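Local coordinates for protein polyhedrin (PDB 5A9C) that forms the crystalline lattice of polyhedra, the insect-virus occlusion bodies that probably embed and shelter cypovirus particles, at residues V41-Y46 with Y51-Y56; E70-E73 with R77-M80; V82-N87 with A95-T100. All blocks are in the same frame, centred on the assembly; numbering follows the deposited sequence.

Overall arrangement
Three contacts show how neighbouring strands, a connecting loop and facing sheets combine in the polyhedrin construct that lacks the base domain. Contact 1 is a hairpin, and its first strand is hydrogen-bonded to residues 82-87 of contact 3, with Val-41 O 2.7 Å from Ser-85 N; their centres lie about 11 Å apart. Contact 2 folds the loop that leads into strand 81-87, about 10 Å from contact 1 between centres. It meets the hairpin through Lys-52, whose NZ is 2.7 Å from Leu-72 O, and through the hydroxyl of Tyr-46, which bonds to Leu-71 O. Contacts 2 and 3, about 16 Å apart between centres, adjoin only in sequence, while contact 3 spans the two main sheets.

Contact 1. Residues V41-Y46 with Y51-Y56; sequences VVFAQY and YKAFDY
The phenol ring of Tyr-51 overlies the root of the Gln-45 side chain. CA of Gln-45 lies over one face of the ring, shifted toward the rim and 4.1 Å from the Tyr-51 centroid, in a CH-pi contact. From there the two side chains run alongside each other, and CB of Gln-45 comes within 3.5 Å of CE2 of Tyr-51. With CG anti to the backbone N (chi1 172°), the glutamine continues past CZ until its amide lies almost parallel to the ring, the planes 11° apart. The hydroxyl of Tyr-51 is hydrogen-bonded to Gln-202.

This pair belongs to an antiparallel beta hairpin of strands 38-45 and 51-58. Val-42 with Phe-54 and Ala-44 with Lys-52 are its hydrogen-bonded pairs here; Val-41 with Asp-55, Phe-43 with Ala-53 and Gln-45 with Tyr-51 are non-hydrogen-bonded. Ala-44 N reaches Lys-52 O at 2.7 Å, and the return bond from Lys-52 N to Ala-44 O is 3.0 Å.

On the face that carries Tyr-51, CB of Ala-53 packs 3.9 Å from CD1 of Phe-43, and CG1 of Val-41 lies over one face of the same ring, near its rim. CG2 of Val-41 touches OD1 of Asp-55 at 3.4 Å, while OD2 of this carboxylate is held by Arg-39 and Tyr-191. Helix 185-195 packs here through Val-188.

On the face that carries Lys-52, the ring of Tyr-46, from just beyond the strand, turns its edge to that lysine, whose CB lies in the ring plane and whose CE is 3.5 Å from OH of Tyr-46. A bend at chi3 (68°) directs the lysine ammonium to the carbonyl oxygens of Glu-70 and Leu-72, and the hydroxyl of Tyr-46 is hydrogen-bonded to the carbonyl O of Leu-71.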
loop_
_atom_site.group_PDB
_atom_site.type_symbol
_atom_site.label_atom_id
_atom_site.label_comp_id
_atom_site.label_asym_id
_atom_site.label_seq_id
_atom_site.Cartn_x
_atom_site.Cartn_y
_atom_site.Cartn_z
ATOM N N VAL A 41 2.622 1.325 -17.235
ATOM C CA VAL A 41 2.480 -0.105 -17.437
ATOM C C VAL A 41 3.840 -0.774 -17.527
ATOM O O VAL A 41 4.729 -0.311 -18.246
ATOM C CB VAL A 41 1.679 -0.421 -18.711
ATOM C CG1 VAL A 41 1.452 -1.923 -18.830
ATOM C CG2 VAL A 41 0.348 0.332 -18.703
ATOM N N VAL A 42 3.994 -1.864 -16.784
ATOM C CA VAL A 42 5.194 -2.678 -16.855
ATOM C C VAL A 42 4.856 -3.968 -17.595
ATOM O O VAL A 42 4.103 -4.804 -17.092
ATOM C CB VAL A 42 5.734 -3.011 -15.451
ATOM C CG1 VAL A 42 7.013 -3.837 -15.553
ATOM C CG2 VAL A 42 5.978 -1.733 -14.658
ATOM N N PHE A 43 5.399 -4.116 -18.799
ATOM C CA PHE A 43 5.154 -5.300 -19.616
ATOM C C PHE A 43 6.292 -6.289 -19.432
ATOM O O PHE A 43 7.417 -6.009 -19.836
ATOM C CB PHE A 43 5.096 -4.931 -21.102
ATOM C CG PHE A 43 3.938 -4.058 -21.481
ATOM C CD1 PHE A 43 2.693 -4.609 -21.734
ATOM C CD2 PHE A 43 4.104 -2.689 -21.630
ATOM C CE1 PHE A 43 1.629 -3.809 -22.106
ATOM C CE2 PHE A 43 3.046 -1.885 -22.001
ATOM C CZ PHE A 43 1.806 -2.447 -22.244
ATOM N N ALA A 44 6.004 -7.442 -18.838
ATOM C CA ALA A 44 7.016 -8.483 -18.668
ATOM C C ALA A 44 7.010 -9.443 -19.856
ATOM O O ALA A 44 5.960 -9.959 -20.236
ATOM C CB ALA A 44 6.792 -9.244 -17.365
ATOM N N GLN A 45 8.184 -9.673 -20.438
ATOM C CA GLN A 45 8.322 -10.577 -21.577
ATOM C C GLN A 45 8.957 -11.899 -21.157
ATOM O O GLN A 45 10.009 -11.914 -20.519
ATOM C CB GLN A 45 9.178 -9.933 -22.671
ATOM C CG GLN A 45 9.537 -10.880 -23.805
ATOM C CD GLN A 45 10.660 -10.358 -24.677
ATOM O OE1 GLN A 45 11.455 -9.521 -24.252
ATOM N NE2 GLN A 45 10.729 -10.850 -25.908
ATOM N N TYR A 46 8.325 -13.006 -21.531
ATOM C CA TYR A 46 8.826 -14.329 -21.173
ATOM C C TYR A 46 9.305 -15.086 -22.405
ATOM O O TYR A 46 8.843 -14.826 -23.515
ATOM C CB TYR A 46 7.750 -15.129 -20.430
ATOM C CG TYR A 46 7.242 -14.426 -19.193
ATOM C CD1 TYR A 46 7.911 -14.541 -17.983
ATOM C CD2 TYR A 46 6.104 -13.636 -19.241
ATOM C CE1 TYR A 46 7.457 -13.895 -16.854
ATOM C CE2 TYR A 46 5.642 -12.985 -18.117
ATOM C CZ TYR A 46 6.322 -13.116 -16.926
ATOM O OH TYR A 46 5.865 -12.467 -15.801
ATOM N N TYR A 51 3.375 -12.599 -22.415
ATOM C CA TYR A 51 3.669 -11.384 -21.664
ATOM C C TYR A 51 2.735 -11.275 -20.469
ATOM O O TYR A 51 1.629 -11.817 -20.480
ATOM C CB TYR A 51 3.472 -10.141 -22.538
ATOM C CG TYR A 51 4.567 -9.870 -23.550
ATOM C CD1 TYR A 51 4.689 -10.644 -24.698
ATOM C CD2 TYR A 51 5.463 -8.821 -23.367
ATOM C CE1 TYR A 51 5.682 -10.390 -25.629
ATOM C CE2 TYR A 51 6.458 -8.557 -24.297
ATOM C CZ TYR A 51 6.565 -9.346 -25.423
ATOM O OH TYR A 51 7.554 -9.090 -26.346
ATOM N N LYS A 52 3.183 -10.572 -19.437
ATOM C CA LYS A 52 2.303 -10.201 -18.337
ATOM C C LYS A 52 2.442 -8.711 -18.068
ATOM O O LYS A 52 3.552 -8.190 -17.969
ATOM C CB LYS A 52 2.606 -11.006 -17.073
ATOM C CG LYS A 52 1.626 -10.726 -15.942
ATOM C CD LYS A 52 1.548 -11.872 -14.943
ATOM C CE LYS A 52 2.833 -12.032 -14.152
ATOM N NZ LYS A 52 2.735 -13.162 -13.177
ATOM N N ALA A 53 1.311 -8.026 -17.960
ATOM C CA ALA A 53 1.322 -6.582 -17.787
ATOM C C ALA A 53 0.856 -6.173 -16.396
ATOM O O ALA A 53 -0.151 -6.671 -15.894
ATOM C CB ALA A 53 0.459 -5.915 -18.854
ATOM N N PHE A 54 1.616 -5.278 -15.774
ATOM C CA PHE A 54 1.199 -4.633 -14.537
ATOM C C PHE A 54 0.802 -3.200 -14.867
ATOM O O PHE A 54 1.656 -2.341 -15.091
ATOM C CB PHE A 54 2.320 -4.678 -13.499
ATOM C CG PHE A 54 2.778 -6.071 -13.175
ATOM C CD1 PHE A 54 3.728 -6.702 -13.962
ATOM C CD2 PHE A 54 2.234 -6.765 -12.107
ATOM C CE1 PHE A 54 4.141 -7.989 -13.677
ATOM C CE2 PHE A 54 2.644 -8.051 -11.818
ATOM C CZ PHE A 54 3.597 -8.664 -12.603
ATOM N N ASP A 55 -0.505 -2.963 -14.899
ATOM C CA ASP A 55 -1.078 -1.727 -15.419
ATOM C C ASP A 55 -1.597 -0.842 -14.290
ATOM O O ASP A 55 -2.557 -1.198 -13.607
ATOM C CB ASP A 55 -2.220 -2.082 -16.369
ATOM C CG ASP A 55 -2.725 -0.894 -17.160
ATOM O OD1 ASP A 55 -2.418 0.256 -16.792
ATOM O OD2 ASP A 55 -3.444 -1.128 -18.151
ATOM N N TYR A 56 -0.961 0.312 -14.101
ATOM C CA TYR A 56 -1.312 1.214 -13.008
ATOM C C TYR A 56 -1.902 2.519 -13.528
ATOM O O TYR A 56 -1.307 3.184 -14.373
ATOM C CB TYR A 56 -0.084 1.539 -12.151
ATOM C CG TYR A 56 0.656 0.330 -11.621
ATOM C CD1 TYR A 56 1.670 -0.262 -12.358
ATOM C CD2 TYR A 56 0.341 -0.214 -10.382
ATOM C CE1 TYR A 56 2.354 -1.361 -11.883
ATOM C CE2 TYR A 56 1.015 -1.319 -9.894
ATOM C CZ TYR A 56 2.022 -1.889 -10.651
ATOM O OH TYR A 56 2.699 -2.986 -10.175
#

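Contact 2. Residues E70-E73 with R77-M80; sequences ELLE and RYPM
Tyr-78 carries CG anti to its backbone N (chi1 -169°), whereas in Leu-71 CG stands beside the N (chi1 -74°), and these two settings lay the two side chains next to one another with a common direction. CD1 of Leu-71 is therefore the branch that touches, 3.7 Å from OH of Tyr-78, and it meets the ring near CE1. The hydroxyl itself is hydrogen-bonded to the carbonyl of Asn-144.

Leu-72 approaches the same tyrosine differently: its CD2 lies at the ring edge, near the ring plane, and 4.3 Å from CB of Tyr-78. That methyl also rests 3.6 Å from O of Arg-77. Pro-79 places CD over one face of the Tyr-78 ring and 3.2 Å from O of Leu-71. Its CG packs on CB of Leu-71 at 4.1 Å, a second, apolar contact between the same two residues.

One backbone hydrogen bond joins the two arms of this loop. Glu-73 N donates to O of Arg-77 at 2.7 Å, nearly straight at 172° and in the carbonyl plane, and CA of Leu-72 adds a CA-H...O contact to the same oxygen. The side chains of Glu-73 and Arg-77 run in the same direction, yet OE1 of Glu-73 stays 4.9 Å from NH1 of Arg-77, which leaves at most a long-range attraction. The carboxylate is instead tied to the hydroxyls of Ser-48 and Ser-75.

All of this lies in the connection between strands 61-66 and 81-87, which belong to different sheets. Pro-79 packs on Ala-44 of strand 38-45 and on Tyr-46 just beyond it, and Met-80, through backbone bonds to Gln-45 and Leu-140, leads the chain into strand 81-87.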
loop_
_atom_site.group_PDB
_atom_site.type_symbol
_atom_site.label_atom_id
_atom_site.label_comp_id
_atom_site.label_asym_id
_atom_site.label_seq_id
_atom_site.Cartn_x
_atom_site.Cartn_y
_atom_site.Cartn_z
ATOM N N GLU A 70 6.077 -12.188 -8.044
ATOM C CA GLU A 70 5.086 -11.506 -8.872
ATOM C C GLU A 70 5.499 -11.518 -10.341
ATOM O O GLU A 70 4.654 -11.569 -11.235
ATOM C CB GLU A 70 4.898 -10.059 -8.411
ATOM C CG GLU A 70 4.184 -9.898 -7.082
ATOM C CD GLU A 70 4.024 -8.441 -6.688
ATOM O OE1 GLU A 70 5.051 -7.745 -6.553
ATOM O OE2 GLU A 70 2.870 -7.993 -6.515
ATOM N N LEU A 71 6.805 -11.468 -10.582
ATOM C CA LEU A 71 7.339 -11.372 -11.937
ATOM C C LEU A 71 7.337 -12.712 -12.666
ATOM O O LEU A 71 7.516 -12.763 -13.882
ATOM C CB LEU A 71 8.756 -10.794 -11.913
ATOM C CG LEU A 71 8.899 -9.296 -11.634
ATOM C CD1 LEU A 71 10.358 -8.928 -11.427
ATOM C CD2 LEU A 71 8.303 -8.479 -12.772
ATOM N N LEU A 72 7.137 -13.797 -11.926
ATOM C CA LEU A 72 7.139 -15.128 -12.524
ATOM C C LEU A 72 5.939 -15.359 -13.430
ATOM O O LEU A 72 4.844 -14.856 -13.175
ATOM C CB LEU A 72 7.178 -16.212 -11.445
ATOM C CG LEU A 72 8.487 -16.423 -10.684
ATOM C CD1 LEU A 72 8.273 -17.399 -9.539
ATOM C CD2 LEU A 72 9.583 -16.917 -11.612
ATOM N N GLU A 73 6.157 -16.135 -14.486
ATOM C CA GLU A 73 5.084 -16.586 -15.361
ATOM C C GLU A 73 4.342 -17.743 -14.691
ATOM O O GLU A 73 4.858 -18.361 -13.760
ATOM C CB GLU A 73 5.670 -17.039 -16.700
ATOM C CG GLU A 73 4.657 -17.552 -17.704
ATOM C CD GLU A 73 5.289 -17.897 -19.038
ATOM O OE1 GLU A 73 6.273 -18.667 -19.052
ATOM O OE2 GLU A 73 4.804 -17.398 -20.073
ATOM N N ARG A 77 8.408 -19.467 -14.976
ATOM C CA ARG A 77 9.585 -18.892 -15.618
ATOM C C ARG A 77 9.747 -17.414 -15.287
ATOM O O ARG A 77 8.766 -16.692 -15.105
ATOM C CB ARG A 77 9.526 -19.069 -17.137
ATOM C CG ARG A 77 9.800 -20.479 -17.624
ATOM C CD ARG A 77 10.180 -20.461 -19.093
ATOM N NE ARG A 77 10.197 -21.795 -19.682
ATOM C CZ ARG A 77 9.898 -22.048 -20.952
ATOM N NH1 ARG A 77 9.554 -21.055 -21.759
ATOM N NH2 ARG A 77 9.936 -23.291 -21.412
ATOM N N TYR A 78 10.999 -16.975 -15.222
ATOM C CA TYR A 78 11.316 -15.575 -14.990
ATOM C C TYR A 78 11.386 -14.825 -16.321
ATOM O O TYR A 78 11.776 -15.395 -17.338
ATOM C CB TYR A 78 12.640 -15.449 -14.228
ATOM C CG TYR A 78 12.915 -14.051 -13.726
ATOM C CD1 TYR A 78 12.435 -13.628 -12.492
ATOM C CD2 TYR A 78 13.644 -13.150 -14.491
ATOM C CE1 TYR A 78 12.678 -12.344 -12.033
ATOM C CE2 TYR A 78 13.888 -11.868 -14.042
ATOM C CZ TYR A 78 13.406 -11.471 -12.812
ATOM O OH TYR A 78 13.653 -10.195 -12.366
ATOM N N PRO A 79 11.000 -13.539 -16.319
ATOM C CA PRO A 79 10.991 -12.723 -17.542
ATOM C C PRO A 79 12.382 -12.377 -18.083
ATOM O O PRO A 79 13.338 -12.231 -17.320
ATOM C CB PRO A 79 10.265 -11.444 -17.103
ATOM C CG PRO A 79 10.464 -11.384 -15.627
ATOM C CD PRO A 79 10.447 -12.808 -15.165
ATOM N N MET A 80 12.479 -12.258 -19.404
ATOM C CA MET A 80 13.705 -11.826 -20.071
ATOM C C MET A 80 13.975 -10.352 -19.798
ATOM O O MET A 80 15.120 -9.895 -19.828
ATOM C CB MET A 80 13.574 -12.027 -21.582
ATOM C CG MET A 80 13.362 -13.469 -22.010
ATOM S SD MET A 80 12.570 -13.584 -23.627
ATOM C CE MET A 80 13.643 -12.541 -24.611
#

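Contact 3. Residues V82-N87 with A95-T100; sequences VIVSFN and ARVEAT
Phe-86 directs its CB toward Ala-95 and Val-97, and CG, placed beside the backbone N by a chi1 of -67°, carries the ring across the gap. On one side of the ring CE2 lies 4.2 Å from CB of Ala-95. On the other, CE1 approaches CG2 of Val-97 at 3.9 Å. The tip, CZ, makes the closest touch of the contact, 3.5 Å from the same CG2 of Val-97, and has the carbonyl O of Arg-96 at 4.0 Å. Both CG2 of Val-97 and the Arg-96 oxygen stand at the ring edge, so the phenylalanine meets this part of the facing strand with its edge.

Val-97 has CG1 anti to its backbone N (chi1 179°) and CG2 beside it, and CG2 is the branch that does the work. Besides the ring it takes CG1 of Val-84 at 4.0 Å, the two side chains overlapping flank to flank, each pointing toward the other's strand.

Such interlayer packing is characteristic of a beta sandwich: the short strand axes are 9.6 Å apart, run antiparallel at 164°, and are joined mainly by apolar side chains. Residues that alternate with these point elsewhere. ND2 of Asn-87 donates to OG of Ser-85 at 2.8 Å, nearly in its own amide plane, and also to O of Arg-39; Trp-110 of a second subunit packs on this asparagine. Arg-96 has its CB directed away from strand 81-87; its NE is hydrogen-bonded to O of Arg-94 and the guanidinium makes a cation-pi contact with Trp-116.

Strand 81-87 lies between 38-45 and 133-139 in its sheet, and strand 96-100 borders 145-151 in the facing one. Phe-86 bridges the layers further, packing on Val-40 from its own sheet and on Val-148 and Ala-150 of strand 145-151.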
loop_
_atom_site.group_PDB
_atom_site.type_symbol
_atom_site.label_atom_id
_atom_site.label_comp_id
_atom_site.label_asym_id
_atom_site.label_seq_id
_atom_site.Cartn_x
_atom_site.Cartn_y
_atom_site.Cartn_z
ATOM N N VAL A 82 11.589 -6.240 -19.122
ATOM C CA VAL A 82 10.326 -5.515 -19.082
ATOM C C VAL A 82 10.348 -4.291 -19.981
ATOM O O VAL A 82 11.392 -3.677 -20.194
ATOM C CB VAL A 82 9.957 -5.056 -17.648
ATOM C CG1 VAL A 82 9.616 -6.253 -16.772
ATOM C CG2 VAL A 82 11.085 -4.227 -17.033
ATOM N N ILE A 83 9.184 -3.951 -20.519
ATOM C CA ILE A 83 8.999 -2.670 -21.174
ATOM C C ILE A 83 8.205 -1.819 -20.203
ATOM O O ILE A 83 7.086 -2.176 -19.829
ATOM C CB ILE A 83 8.219 -2.792 -22.500
ATOM C CG1 ILE A 83 8.985 -3.652 -23.511
ATOM C CG2 ILE A 83 7.940 -1.411 -23.084
ATOM C CD1 ILE A 83 8.887 -5.143 -23.261
ATOM N N VAL A 84 8.794 -0.716 -19.760
ATOM C CA VAL A 84 8.107 0.177 -18.844
ATOM C C VAL A 84 7.550 1.360 -19.624
ATOM O O VAL A 84 8.300 2.118 -20.243
ATOM C CB VAL A 84 9.025 0.663 -17.704
ATOM C CG1 VAL A 84 8.235 1.522 -16.725
ATOM C CG2 VAL A 84 9.637 -0.521 -16.978
ATOM N N SER A 85 6.230 1.494 -19.602
ATOM C CA SER A 85 5.532 2.519 -20.365
ATOM C C SER A 85 5.026 3.624 -19.443
ATOM O O SER A 85 4.216 3.369 -18.554
ATOM C CB SER A 85 4.360 1.888 -21.120
ATOM O OG SER A 85 3.603 2.863 -21.818
ATOM N N PHE A 86 5.512 4.846 -19.655
ATOM C CA PHE A 86 5.105 6.005 -18.856
ATOM C C PHE A 86 4.156 6.882 -19.668
ATOM O O PHE A 86 4.492 7.295 -20.775
ATOM C CB PHE A 86 6.323 6.858 -18.485
ATOM C CG PHE A 86 7.288 6.195 -17.540
ATOM C CD1 PHE A 86 8.305 5.384 -18.018
ATOM C CD2 PHE A 86 7.208 6.426 -16.175
ATOM C CE1 PHE A 86 9.207 4.788 -17.149
ATOM C CE2 PHE A 86 8.106 5.838 -15.299
ATOM C CZ PHE A 86 9.110 5.018 -15.787
ATOM N N ASN A 87 2.984 7.191 -19.123
ATOM C CA ASN A 87 2.015 7.989 -19.870
ATOM C C ASN A 87 1.285 9.025 -19.021
ATOM O O ASN A 87 0.814 8.725 -17.922
ATOM C CB ASN A 87 1.003 7.081 -20.579
ATOM C CG ASN A 87 1.668 5.954 -21.353
ATOM O OD1 ASN A 87 1.932 6.074 -22.550
ATOM N ND2 ASN A 87 1.950 4.856 -20.666
ATOM N N ALA A 95 11.163 10.890 -13.394
ATOM C CA ALA A 95 10.711 9.550 -13.752
ATOM C C ALA A 95 11.907 8.605 -13.810
ATOM O O ALA A 95 12.951 8.949 -14.369
ATOM C CB ALA A 95 9.977 9.570 -15.085
ATOM N N ARG A 96 11.760 7.412 -13.241
ATOM C CA ARG A 96 12.897 6.499 -13.158
ATOM C C ARG A 96 12.514 5.035 -12.960
ATOM O O ARG A 96 11.404 4.712 -12.532
ATOM C CB ARG A 96 13.826 6.929 -12.021
ATOM C CG ARG A 96 13.220 6.736 -10.646
ATOM C CD ARG A 96 14.021 7.453 -9.576
ATOM N NE ARG A 96 13.878 8.900 -9.664
ATOM C CZ ARG A 96 14.371 9.751 -8.771
ATOM N NH1 ARG A 96 15.040 9.297 -7.720
ATOM N NH2 ARG A 96 14.193 11.056 -8.926
ATOM N N VAL A 97 13.463 4.161 -13.275
ATOM C CA VAL A 97 13.308 2.726 -13.125
ATOM C C VAL A 97 14.654 2.166 -12.693
ATOM O O VAL A 97 15.701 2.709 -13.046
ATOM C CB VAL A 97 12.917 2.052 -14.469
ATOM C CG1 VAL A 97 12.784 0.540 -14.303
ATOM C CG2 VAL A 97 11.628 2.640 -15.017
ATOM N N GLU A 98 14.637 1.094 -11.918
ATOM C CA GLU A 98 15.863 0.344 -11.694
ATOM C C GLU A 98 15.560 -1.117 -11.406
ATOM O O GLU A 98 14.505 -1.451 -10.865
ATOM C CB GLU A 98 16.726 0.976 -10.593
ATOM C CG GLU A 98 16.286 0.689 -9.172
ATOM C CD GLU A 98 17.190 1.356 -8.147
ATOM O OE1 GLU A 98 18.088 2.118 -8.556
ATOM O OE2 GLU A 98 17.003 1.117 -6.936
ATOM N N ALA A 99 16.477 -1.986 -11.815
ATOM C CA ALA A 99 16.379 -3.405 -11.517
ATOM C C ALA A 99 17.223 -3.695 -10.284
ATOM O O ALA A 99 18.448 -3.604 -10.324
ATOM C CB ALA A 99 16.857 -4.231 -12.692
ATOM N N THR A 100 16.556 -4.023 -9.187
ATOM C CA THR A 100 17.235 -4.305 -7.930
ATOM C C THR A 100 17.404 -5.814 -7.777
ATOM O O THR A 100 16.995 -6.582 -8.653
ATOM C CB THR A 100 16.449 -3.721 -6.740
ATOM O OG1 THR A 100 15.044 -3.853 -6.986
ATOM C CG2 THR A 100 16.772 -2.238 -6.565
#